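PDB 3IIB: peptidase M28, which probably acts as a zinc-dependent metallopeptidase with carboxypeptidase or dipeptidase activity. Local coordinates for residues A[330-344]-A[386-398]. Sequence-based numbering, arbitrary orientation.
With ZN (zinc ion), chain C.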
loop_
_atom_site.group_PDB
_atom_site.type_symbol
_atom_site.label_atom_id
_atom_site.label_comp_id
_atom_site.label_asym_id
_atom_site.label_seq_id
_atom_site.Cartn_x
_atom_site.Cartn_y
_atom_site.Cartn_z
ATOM N N SER A 330 -17.610 -16.440 10.335
ATOM C CA SER A 330 -17.177 -15.521 9.272
ATOM C C SER A 330 -15.770 -15.009 9.642
ATOM O O SER A 330 -15.611 -14.227 10.595
ATOM C CB SER A 330 -18.120 -14.355 9.158
ATOM O OG SER A 330 -17.803 -13.485 8.052
ATOM N N ASP A 331 -14.773 -15.436 8.884
ATOM C CA ASP A 331 -13.378 -14.962 9.083
ATOM C C ASP A 331 -12.593 -15.123 7.775
ATOM O O ASP A 331 -11.538 -15.735 7.744
ATOM C CB ASP A 331 -12.676 -15.720 10.189
ATOM C CG ASP A 331 -11.308 -15.151 10.482
ATOM O OD1 ASP A 331 -11.151 -13.937 10.307
ATOM O OD2 ASP A 331 -10.419 -15.884 10.919
ATOM N N PHE A 332 -13.132 -14.554 6.717
ATOM C CA PHE A 332 -12.407 -14.440 5.449
ATOM C C PHE A 332 -12.766 -13.116 4.785
ATOM O O PHE A 332 -13.001 -13.043 3.580
ATOM C CB PHE A 332 -12.682 -15.672 4.598
ATOM C CG PHE A 332 -11.680 -15.908 3.509
ATOM C CD1 PHE A 332 -10.377 -15.443 3.595
ATOM C CD2 PHE A 332 -12.041 -16.636 2.378
ATOM C CE1 PHE A 332 -9.493 -15.688 2.601
ATOM C CE2 PHE A 332 -11.111 -16.916 1.379
ATOM C CZ PHE A 332 -9.847 -16.430 1.481
ATOM N N GLY A 333 -12.760 -12.061 5.599
ATOM C CA GLY A 333 -12.953 -10.682 5.132
ATOM C C GLY A 333 -14.396 -10.358 4.848
ATOM O O GLY A 333 -15.276 -10.800 5.578
ATOM N N ALA A 334 -14.615 -9.539 3.814
ATOM C CA ALA A 334 -15.948 -9.008 3.466
ATOM C C ALA A 334 -16.402 -9.407 2.077
ATOM O O ALA A 334 -17.480 -8.994 1.665
ATOM C CB ALA A 334 -15.986 -7.483 3.600
ATOM N N GLY A 335 -15.612 -10.240 1.381
ATOM C CA GLY A 335 -15.983 -10.683 0.032
ATOM C C GLY A 335 -17.260 -11.503 0.042
ATOM O O GLY A 335 -17.536 -12.180 1.015
ATOM N N PRO A 336 -18.035 -11.491 -1.061
ATOM C CA PRO A 336 -19.325 -12.181 -0.987
ATOM C C PRO A 336 -19.175 -13.699 -0.891
ATOM O O PRO A 336 -18.195 -14.296 -1.401
ATOM C CB PRO A 336 -20.033 -11.788 -2.301
ATOM C CG PRO A 336 -18.991 -11.227 -3.147
ATOM C CD PRO A 336 -17.813 -10.832 -2.348
ATOM N N ILE A 337 -20.175 -14.310 -0.269
ATOM C CA ILE A 337 -20.313 -15.744 -0.188
ATOM C C ILE A 337 -20.797 -16.304 -1.521
ATOM O O ILE A 337 -21.777 -15.816 -2.092
ATOM C CB ILE A 337 -21.275 -16.153 0.967
ATOM C CG1 ILE A 337 -20.633 -15.745 2.279
ATOM C CG2 ILE A 337 -21.531 -17.679 0.951
ATOM C CD1 ILE A 337 -21.577 -15.636 3.443
ATOM N N TYR A 338 -20.115 -17.347 -1.983
ATOM C CA TYR A 338 -20.447 -18.018 -3.272
ATOM C C TYR A 338 -20.858 -19.494 -3.148
ATOM O O TYR A 338 -21.340 -20.080 -4.117
ATOM C CB TYR A 338 -19.275 -17.899 -4.280
ATOM C CG TYR A 338 -17.991 -18.568 -3.814
ATOM C CD1 TYR A 338 -17.735 -19.905 -4.085
ATOM C CD2 TYR A 338 -17.040 -17.860 -3.084
ATOM C CE1 TYR A 338 -16.547 -20.517 -3.630
ATOM C CE2 TYR A 338 -15.863 -18.440 -2.666
ATOM C CZ TYR A 338 -15.630 -19.775 -2.911
ATOM O OH TYR A 338 -14.437 -20.336 -2.447
ATOM N N GLN A 339 -20.728 -20.063 -1.964
ATOM C CA GLN A 339 -21.011 -21.488 -1.751
ATOM C C GLN A 339 -21.140 -21.730 -0.247
ATOM O O GLN A 339 -20.424 -21.099 0.562
ATOM C CB GLN A 339 -19.877 -22.344 -2.332
ATOM C CG GLN A 339 -20.139 -23.852 -2.309
ATOM C CD GLN A 339 -19.141 -24.581 -3.194
ATOM O OE1 GLN A 339 -18.913 -24.154 -4.320
ATOM N NE2 GLN A 339 -18.559 -25.687 -2.702
ATOM N N ILE A 340 -22.048 -22.639 0.128
ATOM C CA ILE A 340 -22.056 -23.160 1.492
ATOM C C ILE A 340 -21.709 -24.635 1.485
ATOM O O ILE A 340 -22.384 -25.445 0.869
ATOM C CB ILE A 340 -23.388 -22.907 2.228
ATOM C CG1 ILE A 340 -23.677 -21.415 2.293
ATOM C CG2 ILE A 340 -23.362 -23.590 3.668
ATOM C CD1 ILE A 340 -25.058 -21.032 2.827
ATOM N N ASP A 341 -20.599 -24.962 2.147
ATOM C CA ASP A 341 -20.217 -26.331 2.394
ATOM C C ASP A 341 -20.639 -26.729 3.823
ATOM O O ASP A 341 -20.716 -25.875 4.729
ATOM C CB ASP A 341 -18.710 -26.509 2.205
ATOM C CG ASP A 341 -18.259 -26.315 0.792
ATOM O OD1 ASP A 341 -18.985 -26.659 -0.170
ATOM O OD2 ASP A 341 -17.116 -25.819 0.613
ATOM N N TRP A 342 -20.870 -28.038 4.003
ATOM C CA TRP A 342 -21.440 -28.579 5.241
ATOM C C TRP A 342 -20.545 -29.590 5.890
ATOM O O TRP A 342 -19.695 -30.204 5.251
ATOM C CB TRP A 342 -22.807 -29.239 4.971
ATOM C CG TRP A 342 -23.783 -28.319 4.332
ATOM C CD1 TRP A 342 -23.994 -28.146 2.982
ATOM C CD2 TRP A 342 -24.636 -27.381 4.992
ATOM N NE1 TRP A 342 -24.964 -27.196 2.779
ATOM C CE2 TRP A 342 -25.356 -26.703 4.001
ATOM C CE3 TRP A 342 -24.885 -27.065 6.323
ATOM C CZ2 TRP A 342 -26.288 -25.742 4.304
ATOM C CZ3 TRP A 342 -25.830 -26.119 6.614
ATOM C CH2 TRP A 342 -26.509 -25.466 5.634
ATOM N N ARG A 343 -20.796 -29.790 7.178
ATOM C CA ARG A 343 -20.297 -30.953 7.903
ATOM C C ARG A 343 -21.444 -31.423 8.759
ATOM O O ARG A 343 -21.589 -31.010 9.914
ATOM C CB ARG A 343 -19.088 -30.557 8.731
ATOM C CG ARG A 343 -18.356 -31.714 9.313
ATOM C CD ARG A 343 -17.495 -32.504 8.355
ATOM N NE ARG A 343 -16.694 -33.430 9.165
ATOM C CZ ARG A 343 -16.978 -34.720 9.384
ATOM N NH1 ARG A 343 -18.027 -35.309 8.814
ATOM N NH2 ARG A 343 -16.199 -35.453 10.197
ATOM N N VAL A 344 -22.323 -32.215 8.120
ATOM C CA VAL A 344 -23.531 -32.760 8.738
ATOM C C VAL A 344 -23.632 -34.279 8.452
ATOM O O VAL A 344 -22.870 -34.842 7.651
ATOM C CB VAL A 344 -24.788 -32.038 8.225
ATOM C CG1 VAL A 344 -24.718 -30.503 8.520
ATOM C CG2 VAL A 344 -24.988 -32.309 6.687
ATOM N N PRO A 386 -21.993 -30.374 14.364
ATOM C CA PRO A 386 -22.036 -30.010 12.950
ATOM C C PRO A 386 -21.594 -28.575 12.707
ATOM O O PRO A 386 -21.723 -27.705 13.576
ATOM C CB PRO A 386 -23.539 -30.188 12.583
ATOM C CG PRO A 386 -24.077 -31.116 13.573
ATOM C CD PRO A 386 -23.326 -30.778 14.847
ATOM N N VAL A 387 -21.060 -28.319 11.516
ATOM C CA VAL A 387 -20.669 -27.001 11.134
ATOM C C VAL A 387 -20.996 -26.765 9.664
ATOM O O VAL A 387 -21.325 -27.691 8.940
ATOM C CB VAL A 387 -19.144 -26.723 11.377
ATOM C CG1 VAL A 387 -18.804 -26.795 12.901
ATOM C CG2 VAL A 387 -18.249 -27.628 10.513
ATOM N N ALA A 388 -20.933 -25.489 9.274
ATOM C CA ALA A 388 -20.944 -25.075 7.878
ATOM C C ALA A 388 -19.783 -24.119 7.627
ATOM O O ALA A 388 -19.315 -23.419 8.550
ATOM C CB ALA A 388 -22.293 -24.405 7.515
ATOM N N SER A 389 -19.300 -24.118 6.386
ATOM C CA SER A 389 -18.327 -23.136 5.905
ATOM C C SER A 389 -19.032 -22.361 4.805
ATOM O O SER A 389 -19.339 -22.897 3.721
ATOM C CB SER A 389 -17.085 -23.811 5.351
ATOM O OG SER A 389 -16.267 -24.346 6.384
ATOM N N LEU A 390 -19.280 -21.095 5.094
ATOM C CA LEU A 390 -19.941 -20.202 4.176
ATOM C C LEU A 390 -18.792 -19.501 3.439
ATOM O O LEU A 390 -18.120 -18.595 3.967
ATOM C CB LEU A 390 -20.851 -19.237 4.950
ATOM C CG LEU A 390 -22.091 -19.916 5.571
ATOM C CD1 LEU A 390 -21.758 -20.393 7.000
ATOM C CD2 LEU A 390 -23.280 -18.992 5.630
ATOM N N ARG A 391 -18.559 -19.962 2.220
ATOM C CA ARG A 391 -17.301 -19.675 1.525
ATOM C C ARG A 391 -17.338 -18.261 0.963
ATOM O O ARG A 391 -18.158 -17.972 0.113
ATOM C CB ARG A 391 -17.127 -20.651 0.383
ATOM C CG ARG A 391 -17.057 -22.131 0.803
ATOM C CD ARG A 391 -15.832 -22.434 1.643
ATOM N NE ARG A 391 -15.712 -23.868 1.936
ATOM C CZ ARG A 391 -14.804 -24.408 2.749
ATOM N NH1 ARG A 391 -13.917 -23.638 3.396
ATOM N NH2 ARG A 391 -14.788 -25.731 2.930
ATOM N N GLN A 392 -16.402 -17.410 1.406
ATOM C CA GLN A 392 -16.265 -16.050 0.902
ATOM C C GLN A 392 -15.242 -15.978 -0.204
ATOM O O GLN A 392 -14.259 -16.704 -0.158
ATOM C CB GLN A 392 -15.786 -15.126 2.009
ATOM C CG GLN A 392 -16.787 -14.932 3.142
ATOM C CD GLN A 392 -16.282 -13.990 4.165
ATOM O OE1 GLN A 392 -15.559 -14.379 5.125
ATOM N NE2 GLN A 392 -16.607 -12.724 3.980
ATOM N N ASP A 393 -15.472 -15.065 -1.146
ATOM C CA ASP A 393 -14.479 -14.721 -2.174
ATOM C C ASP A 393 -13.350 -13.916 -1.524
ATOM O O ASP A 393 -13.529 -12.751 -1.138
ATOM C CB ASP A 393 -15.105 -13.944 -3.326
ATOM C CG ASP A 393 -14.121 -13.674 -4.472
ATOM O OD1 ASP A 393 -12.903 -13.520 -4.256
ATOM O OD2 ASP A 393 -14.593 -13.626 -5.620
ATOM N N GLY A 394 -12.197 -14.561 -1.368
ATOM C CA GLY A 394 -11.050 -13.903 -0.780
ATOM C C GLY A 394 -9.947 -13.577 -1.769
ATOM O O GLY A 394 -8.737 -13.540 -1.394
ATOM N N SER A 395 -10.304 -13.369 -3.030
ATOM C CA SER A 395 -9.263 -13.097 -4.057
ATOM C C SER A 395 -8.352 -11.934 -3.678
ATOM O O SER A 395 -7.164 -11.982 -3.977
ATOM C CB SER A 395 -9.884 -12.779 -5.412
ATOM O OG SER A 395 -10.557 -13.917 -5.905
ATOM N N ASP A 396 -8.918 -10.897 -3.038
ATOM C CA ASP A 396 -8.136 -9.719 -2.632
ATOM C C ASP A 396 -7.727 -9.724 -1.148
ATOM O O ASP A 396 -7.008 -8.841 -0.712
ATOM C CB ASP A 396 -8.876 -8.421 -2.966
ATOM C CG ASP A 396 -10.131 -8.209 -2.131
ATOM O OD1 ASP A 396 -10.707 -9.220 -1.621
ATOM O OD2 ASP A 396 -10.575 -7.025 -2.030
ATOM N N TYR A 397 -8.149 -10.735 -0.392
ATOM C CA TYR A 397 -8.002 -10.714 1.070
ATOM C C TYR A 397 -6.545 -10.631 1.508
ATOM O O TYR A 397 -6.205 -9.854 2.410
ATOM C CB TYR A 397 -8.647 -11.974 1.631
ATOM C CG TYR A 397 -8.646 -12.109 3.126
ATOM C CD1 TYR A 397 -9.542 -11.397 3.908
ATOM C CD2 TYR A 397 -7.771 -12.997 3.749
ATOM C CE1 TYR A 397 -9.572 -11.578 5.295
ATOM C CE2 TYR A 397 -7.764 -13.139 5.138
ATOM C CZ TYR A 397 -8.689 -12.442 5.888
ATOM O OH TYR A 397 -8.729 -12.587 7.248
ATOM N N PHE A 398 -5.688 -11.411 0.874
ATOM C CA PHE A 398 -4.273 -11.430 1.248
ATOM C C PHE A 398 -3.450 -10.289 0.675
ATOM O O PHE A 398 -2.227 -10.219 0.900
ATOM C CB PHE A 398 -3.668 -12.824 0.990
ATOM C CG PHE A 398 -4.294 -13.907 1.863
ATOM C CD1 PHE A 398 -4.055 -13.926 3.235
ATOM C CD2 PHE A 398 -5.177 -14.807 1.345
ATOM C CE1 PHE A 398 -4.633 -14.854 4.046
ATOM C CE2 PHE A 398 -5.758 -15.748 2.148
ATOM C CZ PHE A 398 -5.500 -15.760 3.525
HETATM ZN ZN ZN C . -9.110 -13.962 10.974
HETATM O O HOH W 1 -11.206 -12.256 8.115
HETATM O O HOH W 2 -15.565 -16.776 6.276
HETATM O O HOH W 3 -8.493 -14.812 8.839
HETATM O O HOH W 4 -12.978 -11.658 1.363
HETATM O O HOH W 5 -13.572 -19.368 0.169
HETATM O O HOH W 6 -7.333 -14.483 11.573
#
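An antiparallel strand pair, 337-343 against 387-392, runs into the zinc site through the loop 331-336, and Gln392 joins the two parts. Gln392 OE1 accepts a weak, bent bond from Phe332 N, while its NE2 spends both hydrogens on carbonyls: Gly333 O at 2.8 Å, approached from above the carbonyl plane, and Gly335 O at 3.2 Å, met in plane on a lone pair. An amide suits this buried place because it offers both acceptor and donors; a leucine here would probably leave these two carbonyls without that donor and the loop behind Asp331 less firmly held. A water bridges OE1 to Asp331 N, and the Asp331 carboxylate grips zinc with both oxygens (OD1 2.1 Å) beside His257 and Asp269.

Phe332, with CG anti to its backbone N (chi1 -161°), turns a ring edge to the face of Tyr397, CE1 lying 3.4 Å from Tyr397 CD2 in a T-shaped pair, while Gly394 CA covers one ring face. Gly333, whose positive phi suits glycine, lies close against the Tyr397 ring, its N 3.2 Å from Tyr397 CE1. Tyr397 OH shares a water with Asp331 OD1.

Along the strands, Ile340 lies beside Leu390, and Ala388 is small enough to sit against Trp342. On the other sheet face, Arg391 NE meets Asp341 OD2 at 2.7 Å in a salt bridge, the two flat groups turned 70° apart, while Gln339 NE2 holds OD1. Arg391 CB also packs over the Tyr338 ring. The pair is the antiparallel half of a small mixed sheet centred on 337-343, and the loop leading into it carries Asp331, a carboxylate ligand of the two-zinc site characteristic of M28 peptidases.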